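Local structure of occlusion-derived virus envelope protein E66 (Autographa californica nucleopolyhedrovirus, 3VSN) at residues P295-Y305 and W369-Y378; S409-T417 and L429-M437. The protein cleaves non-sulfated chondroitin as a lyase of the viral envelope and is essential for oral infectivity, perhaps by digesting the chondroitin barrier of the host midgut. All coordinates share one frame; numbering follows the deposited sequence.

Interaction 1. Residues P295-Y305 and W369-Y378; sequences PGVMSRNGTLY and WNRRGRIINY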
loop_
_atom_site.group_PDB
_atom_site.type_symbol
_atom_site.label_atom_id
_atom_site.label_comp_id
_atom_site.label_asym_id
_atom_site.label_seq_id
_atom_site.Cartn_x
_atom_site.Cartn_y
_atom_site.Cartn_z
ATOM N N PRO A 295 2.566 0.728 -5.776
ATOM C CA PRO A 295 3.337 1.923 -5.398
ATOM C C PRO A 295 2.518 3.199 -5.221
ATOM O O PRO A 295 2.877 4.033 -4.392
ATOM C CB PRO A 295 4.334 2.085 -6.552
ATOM C CG PRO A 295 4.482 0.712 -7.118
ATOM C CD PRO A 295 3.133 0.062 -6.966
ATOM N N GLY A 296 1.428 3.343 -5.975
ATOM C CA GLY A 296 0.592 4.550 -5.926
ATOM C C GLY A 296 -0.008 4.916 -4.573
ATOM O O GLY A 296 -0.412 6.060 -4.369
ATOM N N VAL A 297 -0.074 3.959 -3.649
ATOM C CA VAL A 297 -0.611 4.225 -2.303
ATOM C C VAL A 297 0.489 4.291 -1.233
ATOM O O VAL A 297 0.205 4.434 -0.041
ATOM C CB VAL A 297 -1.705 3.206 -1.884
ATOM C CG1 VAL A 297 -2.855 3.195 -2.891
ATOM C CG2 VAL A 297 -1.124 1.810 -1.712
ATOM N N MET A 298 1.743 4.199 -1.669
ATOM C CA MET A 298 2.881 4.132 -0.748
ATOM C C MET A 298 3.706 5.424 -0.738
ATOM O O MET A 298 3.258 6.452 -1.247
ATOM C CB MET A 298 3.741 2.901 -1.057
ATOM C CG MET A 298 3.017 1.577 -0.832
ATOM S SD MET A 298 2.622 1.243 0.901
ATOM C CE MET A 298 4.172 0.550 1.474
ATOM N N SER A 299 4.900 5.378 -0.150
ATOM C CA SER A 299 5.670 6.605 0.098
ATOM C C SER A 299 6.238 7.260 -1.167
ATOM O O SER A 299 6.346 6.625 -2.220
ATOM C CB SER A 299 6.761 6.369 1.150
ATOM O OG SER A 299 7.505 5.204 0.866
ATOM N N ARG A 300 6.600 8.535 -1.044
ATOM C CA ARG A 300 7.014 9.354 -2.186
ATOM C C ARG A 300 8.313 8.924 -2.876
ATOM O O ARG A 300 8.567 9.328 -4.009
ATOM C CB ARG A 300 7.109 10.825 -1.775
ATOM C CG ARG A 300 5.770 11.484 -1.484
ATOM C CD ARG A 300 5.963 12.918 -1.017
ATOM N NE ARG A 300 6.773 12.971 0.199
ATOM C CZ ARG A 300 6.287 12.917 1.435
ATOM N NH1 ARG A 300 4.979 12.824 1.643
ATOM N NH2 ARG A 300 7.116 12.963 2.470
ATOM N N ASN A 301 9.134 8.119 -2.210
ATOM C CA ASN A 301 10.373 7.621 -2.829
ATOM C C ASN A 301 10.118 6.575 -3.920
ATOM O O ASN A 301 10.990 6.297 -4.747
ATOM C CB ASN A 301 11.335 7.068 -1.771
ATOM C CG ASN A 301 10.758 5.890 -1.009
ATOM O OD1 ASN A 301 9.593 5.901 -0.618
ATOM N ND2 ASN A 301 11.577 4.868 -0.790
ATOM N N GLY A 302 8.915 6.011 -3.923
ATOM C CA GLY A 302 8.549 4.987 -4.896
ATOM C C GLY A 302 8.955 3.629 -4.377
ATOM O O GLY A 302 10.125 3.247 -4.454
ATOM N N THR A 303 7.981 2.903 -3.836
ATOM C CA THR A 303 8.232 1.605 -3.224
ATOM C C THR A 303 7.047 0.664 -3.430
ATOM O O THR A 303 5.892 1.102 -3.435
ATOM C CB THR A 303 8.557 1.741 -1.715
ATOM O OG1 THR A 303 8.744 0.444 -1.140
ATOM C CG2 THR A 303 7.442 2.476 -0.957
ATOM N N LEU A 304 7.344 -0.621 -3.609
ATOM C CA LEU A 304 6.305 -1.642 -3.746
ATOM C C LEU A 304 6.280 -2.617 -2.566
ATOM O O LEU A 304 5.660 -3.677 -2.647
ATOM C CB LEU A 304 6.454 -2.412 -5.072
ATOM C CG LEU A 304 7.807 -2.993 -5.518
ATOM C CD1 LEU A 304 8.429 -3.956 -4.510
ATOM C CD2 LEU A 304 7.659 -3.675 -6.874
ATOM N N TYR A 305 6.948 -2.258 -1.473
ATOM C CA TYR A 305 7.136 -3.197 -0.371
ATOM C C TYR A 305 7.035 -2.551 1.001
ATOM O O TYR A 305 7.526 -1.444 1.216
ATOM C CB TYR A 305 8.484 -3.915 -0.522
ATOM C CG TYR A 305 8.810 -4.907 0.580
ATOM C CD1 TYR A 305 8.183 -6.152 0.637
ATOM C CD2 TYR A 305 9.759 -4.601 1.557
ATOM C CE1 TYR A 305 8.481 -7.061 1.639
ATOM C CE2 TYR A 305 10.066 -5.504 2.563
ATOM C CZ TYR A 305 9.427 -6.730 2.598
ATOM O OH TYR A 305 9.730 -7.629 3.596
ATOM N N TRP A 369 2.744 -9.234 -9.991
ATOM C CA TRP A 369 3.946 -9.760 -9.378
ATOM C C TRP A 369 3.692 -11.167 -8.943
ATOM O O TRP A 369 2.768 -11.429 -8.172
ATOM C CB TRP A 369 4.362 -8.908 -8.185
ATOM C CG TRP A 369 4.876 -7.535 -8.547
ATOM C CD1 TRP A 369 6.185 -7.172 -8.848
ATOM C CD2 TRP A 369 4.106 -6.285 -8.638
ATOM N NE1 TRP A 369 6.273 -5.827 -9.116
ATOM C CE2 TRP A 369 5.068 -5.235 -9.003
ATOM C CE3 TRP A 369 2.769 -5.943 -8.463
ATOM C CZ2 TRP A 369 4.683 -3.912 -9.181
ATOM C CZ3 TRP A 369 2.394 -4.605 -8.642
ATOM C CH2 TRP A 369 3.330 -3.617 -8.995
ATOM N N ASN A 370 4.509 -12.082 -9.455
ATOM C CA ASN A 370 4.462 -13.485 -9.063
ATOM C C ASN A 370 4.725 -13.591 -7.563
ATOM O O ASN A 370 5.742 -13.097 -7.076
ATOM C CB ASN A 370 5.510 -14.278 -9.861
ATOM C CG ASN A 370 5.350 -15.780 -9.719
ATOM O OD1 ASN A 370 5.200 -16.303 -8.614
ATOM N ND2 ASN A 370 5.395 -16.485 -10.845
ATOM N N ARG A 371 3.806 -14.219 -6.834
ATOM C CA ARG A 371 3.920 -14.321 -5.374
ATOM C C ARG A 371 5.162 -15.086 -4.919
ATOM O O ARG A 371 5.638 -14.894 -3.800
ATOM C CB ARG A 371 2.654 -14.927 -4.768
ATOM C CG ARG A 371 1.458 -13.986 -4.823
ATOM C CD ARG A 371 0.247 -14.570 -4.119
ATOM N NE ARG A 371 0.471 -14.718 -2.680
ATOM C CZ ARG A 371 -0.379 -15.308 -1.844
ATOM N NH1 ARG A 371 -1.528 -15.806 -2.290
ATOM N NH2 ARG A 371 -0.079 -15.395 -0.555
ATOM N N ARG A 372 5.689 -15.935 -5.799
ATOM C CA ARG A 372 6.932 -16.657 -5.529
ATOM C C ARG A 372 8.164 -16.004 -6.170
ATOM O O ARG A 372 9.281 -16.521 -6.063
ATOM C CB ARG A 372 6.787 -18.129 -5.925
ATOM C CG ARG A 372 5.808 -18.876 -5.020
ATOM C CD ARG A 372 5.811 -20.385 -5.222
ATOM N NE ARG A 372 7.101 -20.871 -5.692
ATOM C CZ ARG A 372 7.265 -21.677 -6.737
ATOM N NH1 ARG A 372 6.219 -22.134 -7.418
ATOM N NH2 ARG A 372 8.485 -22.048 -7.083
ATOM N N GLY A 373 7.960 -14.849 -6.801
ATOM C CA GLY A 373 9.056 -14.098 -7.414
ATOM C C GLY A 373 9.924 -13.379 -6.394
ATOM O O GLY A 373 9.585 -13.316 -5.213
ATOM N N ARG A 374 11.053 -12.846 -6.852
ATOM C CA ARG A 374 11.902 -12.007 -6.011
ATOM C C ARG A 374 11.224 -10.659 -5.811
ATOM O O ARG A 374 10.678 -10.093 -6.761
ATOM C CB ARG A 374 13.278 -11.795 -6.653
ATOM C CG ARG A 374 14.239 -12.971 -6.546
ATOM C CD ARG A 374 15.675 -12.519 -6.808
ATOM N NE ARG A 374 16.590 -13.579 -7.263
ATOM C CZ ARG A 374 16.318 -14.507 -8.184
ATOM N NH1 ARG A 374 15.142 -14.542 -8.798
ATOM N NH2 ARG A 374 17.238 -15.407 -8.505
ATOM N N ILE A 375 11.237 -10.152 -4.583
ATOM C CA ILE A 375 10.744 -8.800 -4.342
ATOM C C ILE A 375 11.875 -7.820 -4.654
ATOM O O ILE A 375 12.758 -7.579 -3.829
ATOM C CB ILE A 375 10.184 -8.602 -2.910
ATOM C CG1 ILE A 375 9.044 -9.596 -2.643
ATOM C CG2 ILE A 375 9.698 -7.167 -2.726
ATOM C CD1 ILE A 375 8.546 -9.629 -1.211
ATOM N N ILE A 376 11.850 -7.288 -5.869
ATOM C CA ILE A 376 12.834 -6.307 -6.307
ATOM C C ILE A 376 12.194 -4.938 -6.153
ATOM O O ILE A 376 11.246 -4.620 -6.869
ATOM C CB ILE A 376 13.242 -6.527 -7.781
ATOM C CG1 ILE A 376 13.716 -7.971 -7.994
ATOM C CG2 ILE A 376 14.300 -5.509 -8.209
ATOM C CD1 ILE A 376 13.852 -8.377 -9.449
ATOM N N ASN A 377 12.691 -4.143 -5.207
ATOM C CA ASN A 377 12.144 -2.805 -4.994
ATOM C C ASN A 377 12.855 -1.788 -5.878
ATOM O O ASN A 377 13.949 -2.054 -6.375
ATOM C CB ASN A 377 12.220 -2.397 -3.517
ATOM C CG ASN A 377 11.062 -1.503 -3.092
ATOM O OD1 ASN A 377 10.264 -1.052 -3.918
ATOM N ND2 ASN A 377 10.968 -1.243 -1.792
ATOM N N TYR A 378 12.225 -0.635 -6.077
ATOM C CA TYR A 378 12.780 0.410 -6.938
ATOM C C TYR A 378 13.932 1.153 -6.267
ATOM O O TYR A 378 14.033 1.191 -5.040
ATOM C CB TYR A 378 11.688 1.406 -7.348
ATOM C CG TYR A 378 10.464 0.748 -7.944
ATOM C CD1 TYR A 378 10.455 0.328 -9.278
ATOM C CD2 TYR A 378 9.320 0.533 -7.176
ATOM C CE1 TYR A 378 9.338 -0.283 -9.828
ATOM C CE2 TYR A 378 8.197 -0.078 -7.717
ATOM C CZ TYR A 378 8.217 -0.487 -9.040
ATOM O OH TYR A 378 7.110 -1.092 -9.577
HETATM O O HOH W 1 12.109 1.684 -3.128
#
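Leu304 is the apolar centre of this contact, its two methyls parted between different neighbours of segment 369-378. Leu304 CD2 comes obliquely to the NE1-CE2 side of the Trp369 indole, 3.4 Å from Trp369 NE1, while Leu304 CD1 lies by Asn377 OD1 and Ile376 O and also meets Ile375 CG2 at 3.9 Å. A chi1 of 49° sets CG between the backbone N and the carbonyl carbon, and chi2 of 57° then directs the methyls to their separate neighbours. Tyr378 passes Leu304 at about a right angle, its CE2 lying 3.7 Å from Leu304 CG. Tyr378 CE2 also touches Pro295 CG at 3.8 Å, so one ring links the short 3-10 turn 295-297 to the loop that follows. Farther out, Ile375 reaches the Tyr305 ring with both CG2 and CD1.

The polar edge is the amide of Asn377, which grips the other segment with both its ends. Asn377 ND2 donates to Thr303 OG1 at 2.9 Å, nearly straight and with the oxygen in the amide plane. Asn377 OD1 accepts from Leu304 N at 3.0 Å; together these two bonds should fix the amide's rotation. Tyr378 N also donates to OD1, from above the carbonyl plane and from the face opposite Leu304 N. Thr303 OG1 also accepts from Tyr305 N, forming an ST turn. A water donating to Gly302 O and Tyr378 O bridges the backbones.

Arg300, the transition-state stabiliser, projects from the type I turn 299-302 and forms salt bridges with Glu350 and Asp352. Tyr378 OH is hydrogen-bonded to Glu386. Helix 359-364 packs on Pro295 and Tyr378 through Leu361, and Trp369 lies on outermost strand 367-370, beside strand 335-340.

Interaction 2. Residues S409-T417 and L429-M437; sequences SFRPTIGQT and LVYAKFAEM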
loop_
_atom_site.group_PDB
_atom_site.type_symbol
_atom_site.label_atom_id
_atom_site.label_comp_id
_atom_site.label_asym_id
_atom_site.label_seq_id
_atom_site.Cartn_x
_atom_site.Cartn_y
_atom_site.Cartn_z
ATOM N N SER A 409 0.998 18.185 -3.664
ATOM C CA SER A 409 0.218 17.195 -4.392
ATOM C C SER A 409 -0.479 17.828 -5.596
ATOM O O SER A 409 -0.760 19.032 -5.601
ATOM C CB SER A 409 -0.791 16.514 -3.464
ATOM O OG SER A 409 -1.789 17.423 -3.039
ATOM N N PHE A 410 -0.752 17.009 -6.609
ATOM C CA PHE A 410 -1.259 17.495 -7.888
ATOM C C PHE A 410 -2.516 16.745 -8.300
ATOM O O PHE A 410 -2.526 15.510 -8.335
ATOM C CB PHE A 410 -0.174 17.356 -8.970
ATOM C CG PHE A 410 1.117 18.042 -8.619
ATOM C CD1 PHE A 410 1.363 19.342 -9.044
ATOM C CD2 PHE A 410 2.076 17.399 -7.840
ATOM C CE1 PHE A 410 2.546 19.986 -8.707
ATOM C CE2 PHE A 410 3.258 18.039 -7.494
ATOM C CZ PHE A 410 3.495 19.333 -7.931
ATOM N N ARG A 411 -3.573 17.501 -8.598
ATOM C CA ARG A 411 -4.818 16.946 -9.133
ATOM C C ARG A 411 -4.696 16.784 -10.642
ATOM O O ARG A 411 -4.060 17.609 -11.298
ATOM C CB ARG A 411 -6.014 17.861 -8.836
ATOM C CG ARG A 411 -6.341 18.063 -7.365
ATOM C CD ARG A 411 -6.904 16.810 -6.714
ATOM N NE ARG A 411 -7.350 17.095 -5.355
ATOM C CZ ARG A 411 -8.572 17.508 -5.033
ATOM N NH1 ARG A 411 -9.500 17.676 -5.973
ATOM N NH2 ARG A 411 -8.871 17.750 -3.765
ATOM N N PRO A 412 -5.315 15.727 -11.202
ATOM C CA PRO A 412 -5.295 15.547 -12.650
ATOM C C PRO A 412 -6.265 16.513 -13.331
ATOM O O PRO A 412 -7.285 16.872 -12.745
ATOM C CB PRO A 412 -5.773 14.105 -12.820
ATOM C CG PRO A 412 -6.690 13.884 -11.658
ATOM C CD PRO A 412 -6.089 14.666 -10.523
ATOM N N THR A 413 -5.942 16.934 -14.552
ATOM C CA THR A 413 -6.848 17.770 -15.347
ATOM C C THR A 413 -8.138 17.003 -15.645
ATOM O O THR A 413 -9.236 17.547 -15.520
ATOM C CB THR A 413 -6.191 18.211 -16.670
ATOM O OG1 THR A 413 -4.967 18.895 -16.385
ATOM C CG2 THR A 413 -7.119 19.141 -17.465
ATOM N N ILE A 414 -7.985 15.741 -16.045
ATOM C CA ILE A 414 -9.103 14.820 -16.202
ATOM C C ILE A 414 -8.817 13.571 -15.365
ATOM O O ILE A 414 -7.695 13.060 -15.365
ATOM C CB ILE A 414 -9.319 14.415 -17.681
ATOM C CG1 ILE A 414 -9.687 15.645 -18.529
ATOM C CG2 ILE A 414 -10.384 13.326 -17.805
ATOM C CD1 ILE A 414 -9.724 15.383 -20.022
ATOM N N GLY A 415 -9.831 13.106 -14.642
ATOM C CA GLY A 415 -9.750 11.847 -13.910
ATOM C C GLY A 415 -11.122 11.219 -13.795
ATOM O O GLY A 415 -11.928 11.637 -12.966
ATOM N N GLN A 416 -11.399 10.240 -14.654
ATOM C CA GLN A 416 -12.651 9.483 -14.604
ATOM C C GLN A 416 -12.304 8.010 -14.711
ATOM O O GLN A 416 -11.651 7.596 -15.673
ATOM C CB GLN A 416 -13.593 9.873 -15.752
ATOM C CG GLN A 416 -13.908 11.359 -15.876
ATOM C CD GLN A 416 -14.772 11.896 -14.745
ATOM O OE1 GLN A 416 -15.609 11.185 -14.177
ATOM N NE2 GLN A 416 -14.583 13.164 -14.424
ATOM N N THR A 417 -12.734 7.226 -13.727
ATOM C CA THR A 417 -12.357 5.816 -13.636
ATOM C C THR A 417 -13.550 4.935 -13.269
ATOM O O THR A 417 -14.317 5.257 -12.359
ATOM C CB THR A 417 -11.210 5.608 -12.614
ATOM O OG1 THR A 417 -10.024 6.258 -13.082
ATOM C CG2 THR A 417 -10.898 4.129 -12.413
ATOM N N LEU A 429 -11.131 0.891 -15.976
ATOM C CA LEU A 429 -11.151 1.756 -17.148
ATOM C C LEU A 429 -10.856 3.174 -16.694
ATOM O O LEU A 429 -11.624 3.749 -15.918
ATOM C CB LEU A 429 -12.524 1.693 -17.824
ATOM C CG LEU A 429 -12.783 2.606 -19.027
ATOM C CD1 LEU A 429 -11.789 2.348 -20.150
ATOM C CD2 LEU A 429 -14.217 2.434 -19.516
ATOM N N VAL A 430 -9.744 3.726 -17.174
ATOM C CA VAL A 430 -9.261 5.028 -16.727
ATOM C C VAL A 430 -9.172 6.001 -17.898
ATOM O O VAL A 430 -8.625 5.668 -18.950
ATOM C CB VAL A 430 -7.862 4.924 -16.067
ATOM C CG1 VAL A 430 -7.366 6.299 -15.623
ATOM C CG2 VAL A 430 -7.879 3.954 -14.891
ATOM N N TYR A 431 -9.725 7.192 -17.700
ATOM C CA TYR A 431 -9.527 8.317 -18.605
ATOM C C TYR A 431 -8.840 9.381 -17.775
ATOM O O TYR A 431 -9.390 9.852 -16.776
ATOM C CB TYR A 431 -10.876 8.820 -19.131
ATOM C CG TYR A 431 -10.842 10.029 -20.063
ATOM C CD1 TYR A 431 -9.718 10.330 -20.844
ATOM C CD2 TYR A 431 -11.970 10.843 -20.195
ATOM C CE1 TYR A 431 -9.712 11.428 -21.700
ATOM C CE2 TYR A 431 -11.975 11.936 -21.049
ATOM C CZ TYR A 431 -10.848 12.223 -21.798
ATOM O OH TYR A 431 -10.866 13.312 -22.642
ATOM N N ALA A 432 -7.625 9.737 -18.177
ATOM C CA ALA A 432 -6.810 10.658 -17.399
ATOM C C ALA A 432 -6.072 11.653 -18.282
ATOM O O ALA A 432 -5.740 11.351 -19.432
ATOM C CB ALA A 432 -5.831 9.883 -16.533
ATOM N N LYS A 433 -5.846 12.844 -17.736
ATOM C CA LYS A 433 -4.980 13.840 -18.357
ATOM C C LYS A 433 -4.196 14.560 -17.263
ATOM O O LYS A 433 -4.765 14.975 -16.248
ATOM C CB LYS A 433 -5.781 14.827 -19.214
ATOM C CG LYS A 433 -4.915 15.781 -20.031
ATOM C CD LYS A 433 -5.750 16.694 -20.914
ATOM C CE LYS A 433 -4.871 17.518 -21.847
ATOM N NZ LYS A 433 -5.692 18.401 -22.724
ATOM N N PHE A 434 -2.890 14.693 -17.477
ATOM C CA PHE A 434 -1.984 15.239 -16.474
ATOM C C PHE A 434 -1.229 16.449 -17.024
ATOM O O PHE A 434 -0.305 16.297 -17.832
ATOM C CB PHE A 434 -0.983 14.168 -16.020
ATOM C CG PHE A 434 -1.605 12.824 -15.719
ATOM C CD1 PHE A 434 -2.149 12.558 -14.466
ATOM C CD2 PHE A 434 -1.616 11.812 -16.680
ATOM C CE1 PHE A 434 -2.702 11.317 -14.178
ATOM C CE2 PHE A 434 -2.170 10.570 -16.399
ATOM C CZ PHE A 434 -2.712 10.322 -15.145
ATOM N N ALA A 435 -1.625 17.644 -16.585
ATOM C CA ALA A 435 -0.996 18.892 -17.031
ATOM C C ALA A 435 0.519 18.906 -16.798
ATOM O O ALA A 435 1.277 19.346 -17.662
ATOM C CB ALA A 435 -1.651 20.098 -16.364
ATOM N N GLU A 436 0.949 18.395 -15.645
ATOM C CA GLU A 436 2.358 18.452 -15.240
ATOM C C GLU A 436 3.247 17.405 -15.919
ATOM O O GLU A 436 4.471 17.452 -15.795
ATOM C CB GLU A 436 2.486 18.351 -13.713
ATOM C CG GLU A 436 1.819 19.480 -12.934
ATOM C CD GLU A 436 0.315 19.305 -12.761
ATOM O OE1 GLU A 436 -0.228 18.229 -13.095
ATOM O OE2 GLU A 436 -0.334 20.256 -12.286
ATOM N N MET A 437 2.636 16.458 -16.625
ATOM C CA MET A 437 3.398 15.490 -17.414
ATOM C C MET A 437 3.231 15.765 -18.905
ATOM O O MET A 437 2.955 14.852 -19.691
ATOM C CB MET A 437 3.014 14.046 -17.056
ATOM C CG MET A 437 3.476 13.628 -15.664
ATOM S SD MET A 437 3.427 11.852 -15.330
ATOM C CE MET A 437 1.662 11.560 -15.281
HETATM O O HOH W 2 -2.871 17.759 -13.980
HETATM O O HOH W 3 -2.799 19.944 -11.127
#
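Ile414 lies across the Tyr431 ring, diagonally, two pairs along the antiparallel strands and on the same face of the sheet; this is the main side-chain packing of the contact. Ile414 CG2 stands 3.9 Å from the centroid of the Tyr431 ring and 14° off the normal, a CH-pi contact over the face; Ile414 CD1 reaches on to the phenol end, 3.5 Å from Tyr431 OH. With Tyr431 CG anti to the backbone N (chi1 178°), the ring is carried alongside Ile414 rather than toward its direct partner Gln416. Lys433 meets Ile414 obliquely through CB, and its extended chain leads away.

On the other face, Thr417 and Val430 lie side by side and point the same way, Thr417 OG1 being 3.6 Å from Val430 CG2. Thr417 OG1 is also hydrogen-bonded to Val342 O. The hydrogen-bonded pair Gln416-Tyr431 supplies two nearly straight bonds, 2.9 Å from Gln416 N to Tyr431 O and 2.8 Å from Tyr431 N to Gln416 O. Strands 414-421 and 426-434 thus form a beta hairpin, with a classic beta bulge at its open end: Lys433 faces both Thr413 and Ile414, and its O receives weak bonds from both N atoms.

Beyond the bulge the backbones diverge, Phe410 CA and Glu436 CA being 8.2 Å apart, and Glu436 with two waters makes the connection. Its carboxylate is turned 55° from the Phe410 ring. Each water donates to Arg411 O and to one carboxylate oxygen. Phe410 lies about 6 Å from Glu350, between side chains. Tyr348 is hydrogen-bonded to Glu436 OE1 and meets Phe434 edge-to-face. Strand 414-421 is outermost in its seven-stranded antiparallel sheet; strand 426-434 lies between it and strand 440-449, while helix 359-364 packs on Phe434 and Met437.

Overall arrangement
Following the chain from the N terminus, the loop after helix 276-284 comes first, and interaction 1 returns to it 64 residues later, enclosing strands 318-322, 327-331 and 335-340, whose sheet strand 367-370 completes, with strand 349-351 and helix 359-364. Interaction 2 opens afterwards and closes a short hairpin, its segments 12 residues apart. The two contacts are therefore in series, neither nested nor crossed, with centres about 23 Å apart. Glu350, important for catalysis, is a shared neighbour: Arg300 of segment 295-305 forms a salt bridge with it and Ser409 touches it. Helix 359-364 also packs against both, joining the loop that carries Arg300 to the end of strand 426-434, next to the edge strand.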